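Local coordinates for flavoprotein (Thermotoga maritima, PDB 5V8S), which probably serves as an electron-transfer oxidoreductase that joins a di-iron metallo-beta-lactamase-like domain to an FMN-binding flavodoxin domain, at residues A[27-39]-A[69-81]. The protein carries 1 engineered substitution. Residues are numbered along the deposited sequence; the frame is centred on the assembly and turned at random.
Sequences IYVLRIDDDRIRY and WKGNYAKEFIDAL
Ile32 fills the angle between two aromatic rings, Trp69 and Tyr73. Its CG2 sits over one face of the indole, 3.4 Å from Trp69 CD2, while Phe77 covers the opposite face. With CG1 anti to the backbone N (chi1 -170°), the longer branch carries CD1 over the Tyr73 ring, 3.5 Å from Tyr73 CD1; a beta-branched residue can thus serve both rings at once. Two residues earlier, Leu30 spreads its two methyls, CD1 touching both Phe77 and Leu81 and CD2 against Ala80, whose small side chain is consistent with the helix's close approach.

Trp69 NE1 donates to Leu30 O (3.0 Å), the acceptor lying in the indole plane although the donor stands well above the carbonyl plane. Tyr73 OH donates to Asp34 OD1 (2.8 Å), approaching from above a carboxylate set almost perpendicular to the phenol ring, 86° apart. The same oxygen also accepts from Arg36 N (Asx turn) and Ile37 N (Asx motif), so three donors grip it where the strand ends; OD2 bonds Tyr52 and a water shared with Lys70 and Asn72.

Tyr73 CE1 lies over one guanidinium face of Arg36, the planes too tilted for a stack. Arg36 NH2 stays 4.5 Å from Glu76 OE2, too far for a salt bridge, and a water links NH1 to that carboxylate instead. Lys70 forms a salt bridge with Asp304 of the second subunit.

The axes of 27-34 and 74-81 run roughly antiparallel (150°), the helix packing on one face of the mixed sheet, a layering characteristic of the alpha-beta/beta-alpha sandwich of the metallo-beta-lactamase fold.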
loop_
_atom_site.group_PDB
_atom_site.type_symbol
_atom_site.label_atom_id
_atom_site.label_comp_id
_atom_site.label_asym_id
_atom_site.label_seq_id
_atom_site.Cartn_x
_atom_site.Cartn_y
_atom_site.Cartn_z
ATOM N N ILE A 27 21.652 -37.614 -3.367
ATOM C CA ILE A 27 20.885 -36.458 -2.903
ATOM C C ILE A 27 19.693 -36.271 -3.822
ATOM O O ILE A 27 19.846 -36.275 -5.048
ATOM C CB ILE A 27 21.734 -35.168 -2.878
ATOM C CG1 ILE A 27 22.908 -35.312 -1.910
ATOM C CG2 ILE A 27 20.879 -33.952 -2.498
ATOM C CD1 ILE A 27 23.924 -34.218 -2.043
ATOM N N TYR A 28 18.515 -36.087 -3.224
ATOM C CA TYR A 28 17.275 -35.780 -3.922
ATOM C C TYR A 28 16.829 -34.379 -3.546
ATOM O O TYR A 28 16.991 -33.950 -2.395
ATOM C CB TYR A 28 16.155 -36.745 -3.520
ATOM C CG TYR A 28 16.438 -38.175 -3.903
ATOM C CD1 TYR A 28 17.275 -38.962 -3.126
ATOM C CD2 TYR A 28 15.870 -38.741 -5.035
ATOM C CE1 TYR A 28 17.549 -40.265 -3.470
ATOM C CE2 TYR A 28 16.144 -40.051 -5.389
ATOM C CZ TYR A 28 16.980 -40.808 -4.600
ATOM O OH TYR A 28 17.265 -42.109 -4.944
ATOM N N VAL A 29 16.244 -33.679 -4.509
ATOM C CA VAL A 29 15.458 -32.481 -4.222
ATOM C C VAL A 29 13.987 -32.850 -4.240
ATOM O O VAL A 29 13.536 -33.650 -5.074
ATOM C CB VAL A 29 15.748 -31.323 -5.207
ATOM C CG1 VAL A 29 15.397 -31.731 -6.642
ATOM C CG2 VAL A 29 15.018 -30.040 -4.781
ATOM N N LEU A 30 13.240 -32.247 -3.318
ATOM C CA LEU A 30 11.780 -32.262 -3.301
ATOM C C LEU A 30 11.357 -30.804 -3.397
ATOM O O LEU A 30 11.529 -30.044 -2.437
ATOM C CB LEU A 30 11.260 -32.869 -2.001
ATOM C CG LEU A 30 11.635 -34.334 -1.794
ATOM C CD1 LEU A 30 11.669 -34.653 -0.336
ATOM C CD2 LEU A 30 10.645 -35.231 -2.496
ATOM N N ARG A 31 10.818 -30.413 -4.550
ATOM C CA ARG A 31 10.486 -29.020 -4.833
ATOM C C ARG A 31 9.000 -28.921 -5.142
ATOM O O ARG A 31 8.483 -29.681 -5.971
ATOM C CB ARG A 31 11.307 -28.491 -6.030
ATOM C CG ARG A 31 10.813 -27.165 -6.611
ATOM C CD ARG A 31 11.703 -26.613 -7.720
ATOM N NE ARG A 31 10.899 -25.820 -8.654
ATOM C CZ ARG A 31 11.346 -25.332 -9.806
ATOM N NH1 ARG A 31 12.613 -25.504 -10.160
ATOM N NH2 ARG A 31 10.520 -24.672 -10.612
ATOM N N ILE A 32 8.315 -27.995 -4.478
ATOM C CA ILE A 32 6.926 -27.685 -4.805
ATOM C C ILE A 32 6.852 -26.250 -5.318
ATOM O O ILE A 32 7.515 -25.352 -4.783
ATOM C CB ILE A 32 5.963 -27.955 -3.632
ATOM C CG1 ILE A 32 4.520 -27.844 -4.122
ATOM C CG2 ILE A 32 6.229 -27.022 -2.450
ATOM C CD1 ILE A 32 3.491 -28.346 -3.142
ATOM N N ASP A 33 6.108 -26.055 -6.393
ATOM C CA ASP A 33 5.969 -24.750 -7.041
ATOM C C ASP A 33 4.680 -24.093 -6.544
ATOM O O ASP A 33 3.581 -24.495 -6.940
ATOM C CB ASP A 33 5.982 -24.931 -8.560
ATOM C CG ASP A 33 7.354 -25.291 -9.085
ATOM O OD1 ASP A 33 8.284 -25.358 -8.265
ATOM O OD2 ASP A 33 7.501 -25.491 -10.305
ATOM N N ASP A 34 4.817 -23.075 -5.690
ATOM C CA ASP A 34 3.656 -22.421 -5.074
ATOM C C ASP A 34 3.121 -21.384 -6.053
ATOM O O ASP A 34 3.621 -20.258 -6.128
ATOM C CB ASP A 34 4.033 -21.787 -3.738
ATOM C CG ASP A 34 2.827 -21.320 -2.954
ATOM O OD1 ASP A 34 1.724 -21.346 -3.526
ATOM O OD2 ASP A 34 2.990 -20.929 -1.787
ATOM N N ASP A 35 2.093 -21.767 -6.797
ATOM C CA ASP A 35 1.389 -20.842 -7.675
ATOM C C ASP A 35 0.099 -20.317 -7.054
ATOM O O ASP A 35 -0.701 -19.685 -7.754
ATOM C CB ASP A 35 1.120 -21.467 -9.048
ATOM C CG ASP A 35 0.262 -22.707 -8.978
ATOM O OD1 ASP A 35 -0.037 -23.184 -7.872
ATOM O OD2 ASP A 35 -0.118 -23.212 -10.054
ATOM N N ARG A 36 -0.126 -20.568 -5.762
ATOM C CA ARG A 36 -1.292 -20.029 -5.067
ATOM C C ARG A 36 -0.974 -18.712 -4.378
ATOM O O ARG A 36 -1.799 -17.789 -4.387
ATOM C CB ARG A 36 -1.815 -21.031 -4.029
ATOM C CG ARG A 36 -2.406 -22.317 -4.606
ATOM C CD ARG A 36 -2.966 -23.223 -3.490
ATOM N NE ARG A 36 -3.136 -24.610 -3.920
ATOM C CZ ARG A 36 -3.366 -25.630 -3.095
ATOM N NH1 ARG A 36 -3.458 -25.432 -1.783
ATOM N NH2 ARG A 36 -3.510 -26.852 -3.582
ATOM N N ILE A 37 0.215 -18.607 -3.791
ATOM C CA ILE A 37 0.594 -17.417 -3.047
ATOM C C ILE A 37 0.620 -16.215 -3.982
ATOM O O ILE A 37 0.999 -16.318 -5.155
ATOM C CB ILE A 37 1.953 -17.666 -2.368
ATOM C CG1 ILE A 37 2.310 -16.531 -1.412
ATOM C CG2 ILE A 37 3.066 -17.861 -3.420
ATOM C CD1 ILE A 37 3.315 -16.943 -0.357
ATOM N N ARG A 38 0.201 -15.062 -3.456
ATOM C CA ARG A 38 0.229 -13.793 -4.177
ATOM C C ARG A 38 1.141 -12.754 -3.542
ATOM O O ARG A 38 1.714 -11.920 -4.263
ATOM C CB ARG A 38 -1.201 -13.200 -4.274
ATOM C CG ARG A 38 -2.174 -14.149 -4.969
ATOM C CD ARG A 38 -3.548 -13.553 -5.106
ATOM N NE ARG A 38 -3.538 -12.450 -6.045
ATOM C CZ ARG A 38 -4.406 -11.447 -6.021
ATOM N NH1 ARG A 38 -5.353 -11.401 -5.088
ATOM N NH2 ARG A 38 -4.317 -10.483 -6.923
ATOM N N TYR A 39 1.300 -12.785 -2.217
ATOM C CA TYR A 39 2.048 -11.775 -1.471
ATOM C C TYR A 39 2.985 -12.502 -0.511
ATOM O O TYR A 39 2.539 -13.026 0.518
ATOM C CB TYR A 39 1.097 -10.886 -0.689
ATOM C CG TYR A 39 0.013 -10.262 -1.564
ATOM C CD1 TYR A 39 0.324 -9.325 -2.534
ATOM C CD2 TYR A 39 -1.309 -10.666 -1.444
ATOM C CE1 TYR A 39 -0.670 -8.772 -3.339
ATOM C CE2 TYR A 39 -2.308 -10.124 -2.246
ATOM C CZ TYR A 39 -1.982 -9.177 -3.178
ATOM O OH TYR A 39 -2.957 -8.649 -3.975
ATOM N N TRP A 69 8.681 -27.907 3.503
ATOM C CA TRP A 69 7.756 -27.103 2.710
ATOM C C TRP A 69 6.798 -26.338 3.618
ATOM O O TRP A 69 6.630 -26.654 4.796
ATOM C CB TRP A 69 6.891 -27.966 1.779
ATOM C CG TRP A 69 7.607 -28.651 0.639
ATOM C CD1 TRP A 69 8.907 -28.518 0.276
ATOM C CD2 TRP A 69 7.025 -29.580 -0.280
ATOM N NE1 TRP A 69 9.180 -29.325 -0.802
ATOM C CE2 TRP A 69 8.040 -29.991 -1.158
ATOM C CE3 TRP A 69 5.740 -30.115 -0.435
ATOM C CZ2 TRP A 69 7.818 -30.903 -2.179
ATOM C CZ3 TRP A 69 5.522 -31.028 -1.438
ATOM C CH2 TRP A 69 6.554 -31.402 -2.309
ATOM N N LYS A 70 6.153 -25.324 3.047
ATOM C CA LYS A 70 5.178 -24.534 3.789
ATOM C C LYS A 70 4.040 -25.433 4.265
ATOM O O LYS A 70 3.692 -26.423 3.620
ATOM C CB LYS A 70 4.651 -23.433 2.875
ATOM C CG LYS A 70 3.845 -22.358 3.570
ATOM C CD LYS A 70 3.663 -21.168 2.591
ATOM C CE LYS A 70 2.683 -20.121 3.053
ATOM N NZ LYS A 70 1.353 -20.482 2.580
ATOM N N GLY A 71 3.423 -25.043 5.388
ATOM C CA GLY A 71 2.508 -25.928 6.094
ATOM C C GLY A 71 1.263 -26.311 5.321
ATOM O O GLY A 71 0.721 -27.399 5.525
ATOM N N ASN A 72 0.755 -25.415 4.458
ATOM C CA ASN A 72 -0.420 -25.767 3.668
ATOM C C ASN A 72 -0.146 -26.877 2.660
ATOM O O ASN A 72 -1.097 -27.409 2.078
ATOM C CB ASN A 72 -1.045 -24.529 2.990
ATOM C CG ASN A 72 -0.060 -23.750 2.133
ATOM O OD1 ASN A 72 1.093 -23.570 2.494
ATOM N ND2 ASN A 72 -0.528 -23.263 0.992
ATOM N N TYR A 73 1.120 -27.257 2.473
ATOM C CA TYR A 73 1.498 -28.328 1.566
ATOM C C TYR A 73 2.077 -29.536 2.313
ATOM O O TYR A 73 2.795 -30.348 1.720
ATOM C CB TYR A 73 2.495 -27.786 0.542
ATOM C CG TYR A 73 1.935 -26.702 -0.368
ATOM C CD1 TYR A 73 0.874 -26.969 -1.214
ATOM C CD2 TYR A 73 2.477 -25.422 -0.386
ATOM C CE1 TYR A 73 0.353 -25.991 -2.050
ATOM C CE2 TYR A 73 1.972 -24.428 -1.236
ATOM C CZ TYR A 73 0.909 -24.722 -2.063
ATOM O OH TYR A 73 0.382 -23.749 -2.897
ATOM N N ALA A 74 1.771 -29.677 3.608
ATOM C CA ALA A 74 2.374 -30.740 4.417
ATOM C C ALA A 74 1.957 -32.127 3.939
ATOM O O ALA A 74 2.773 -33.056 3.924
ATOM C CB ALA A 74 2.013 -30.542 5.889
ATOM N N LYS A 75 0.690 -32.296 3.565
ATOM C CA LYS A 75 0.238 -33.589 3.063
ATOM C C LYS A 75 0.959 -33.939 1.775
ATOM O O LYS A 75 1.395 -35.084 1.583
ATOM C CB LYS A 75 -1.277 -33.562 2.832
ATOM C CG LYS A 75 -1.837 -34.800 2.110
ATOM C CD LYS A 75 -3.153 -34.501 1.395
ATOM C CE LYS A 75 -3.391 -35.476 0.246
ATOM N NZ LYS A 75 -3.410 -36.891 0.709
ATOM N N GLU A 76 1.088 -32.959 0.880
ATOM C CA GLU A 76 1.816 -33.166 -0.363
ATOM C C GLU A 76 3.274 -33.518 -0.087
ATOM O O GLU A 76 3.858 -34.363 -0.780
ATOM C CB GLU A 76 1.711 -31.904 -1.225
ATOM C CG GLU A 76 0.319 -31.640 -1.808
ATOM C CD GLU A 76 -0.603 -30.820 -0.902
ATOM O OE1 GLU A 76 -0.320 -30.665 0.303
ATOM O OE2 GLU A 76 -1.628 -30.313 -1.414
ATOM N N PHE A 77 3.877 -32.887 0.925
ATOM C CA PHE A 77 5.276 -33.153 1.248
ATOM C C PHE A 77 5.474 -34.591 1.705
ATOM O O PHE A 77 6.399 -35.279 1.255
ATOM C CB PHE A 77 5.763 -32.192 2.335
ATOM C CG PHE A 77 7.180 -32.433 2.737
ATOM C CD1 PHE A 77 8.222 -32.080 1.900
ATOM C CD2 PHE A 77 7.475 -33.037 3.950
ATOM C CE1 PHE A 77 9.534 -32.333 2.266
ATOM C CE2 PHE A 77 8.782 -33.280 4.315
ATOM C CZ PHE A 77 9.805 -32.926 3.483
ATOM N N ILE A 78 4.612 -35.063 2.606
ATOM C CA ILE A 78 4.719 -36.441 3.082
ATOM C C ILE A 78 4.574 -37.416 1.920
ATOM O O ILE A 78 5.365 -38.360 1.770
ATOM C CB ILE A 78 3.688 -36.717 4.195
ATOM C CG1 ILE A 78 3.977 -35.883 5.444
ATOM C CG2 ILE A 78 3.635 -38.199 4.539
ATOM C CD1 ILE A 78 5.370 -35.974 5.967
ATOM N N ASP A 79 3.563 -37.201 1.077
ATOM C CA ASP A 79 3.348 -38.112 -0.041
ATOM C C ASP A 79 4.558 -38.140 -0.965
ATOM O O ASP A 79 5.002 -39.216 -1.383
ATOM C CB ASP A 79 2.083 -37.718 -0.806
ATOM C CG ASP A 79 0.841 -37.761 0.070
ATOM O OD1 ASP A 79 0.854 -38.481 1.093
ATOM O OD2 ASP A 79 -0.151 -37.078 -0.266
ATOM N N ALA A 80 5.128 -36.971 -1.272
ATOM C CA ALA A 80 6.285 -36.935 -2.164
ATOM C C ALA A 80 7.501 -37.572 -1.511
ATOM O O ALA A 80 8.228 -38.344 -2.151
ATOM C CB ALA A 80 6.609 -35.499 -2.567
ATOM N N LEU A 81 7.735 -37.263 -0.234
ATOM C CA LEU A 81 8.863 -37.847 0.484
ATOM C C LEU A 81 8.788 -39.372 0.495
ATOM O O LEU A 81 9.811 -40.059 0.346
ATOM C CB LEU A 81 8.865 -37.311 1.917
ATOM C CG LEU A 81 9.967 -37.806 2.847
ATOM C CD1 LEU A 81 11.340 -37.408 2.324
ATOM C CD2 LEU A 81 9.739 -37.258 4.237
HETATM O O HOH W 1 0.845 -20.896 -0.183
HETATM O O HOH W 2 -3.490 -23.776 0.357
HETATM O O HOH W 3 -2.785 -28.053 -0.169
#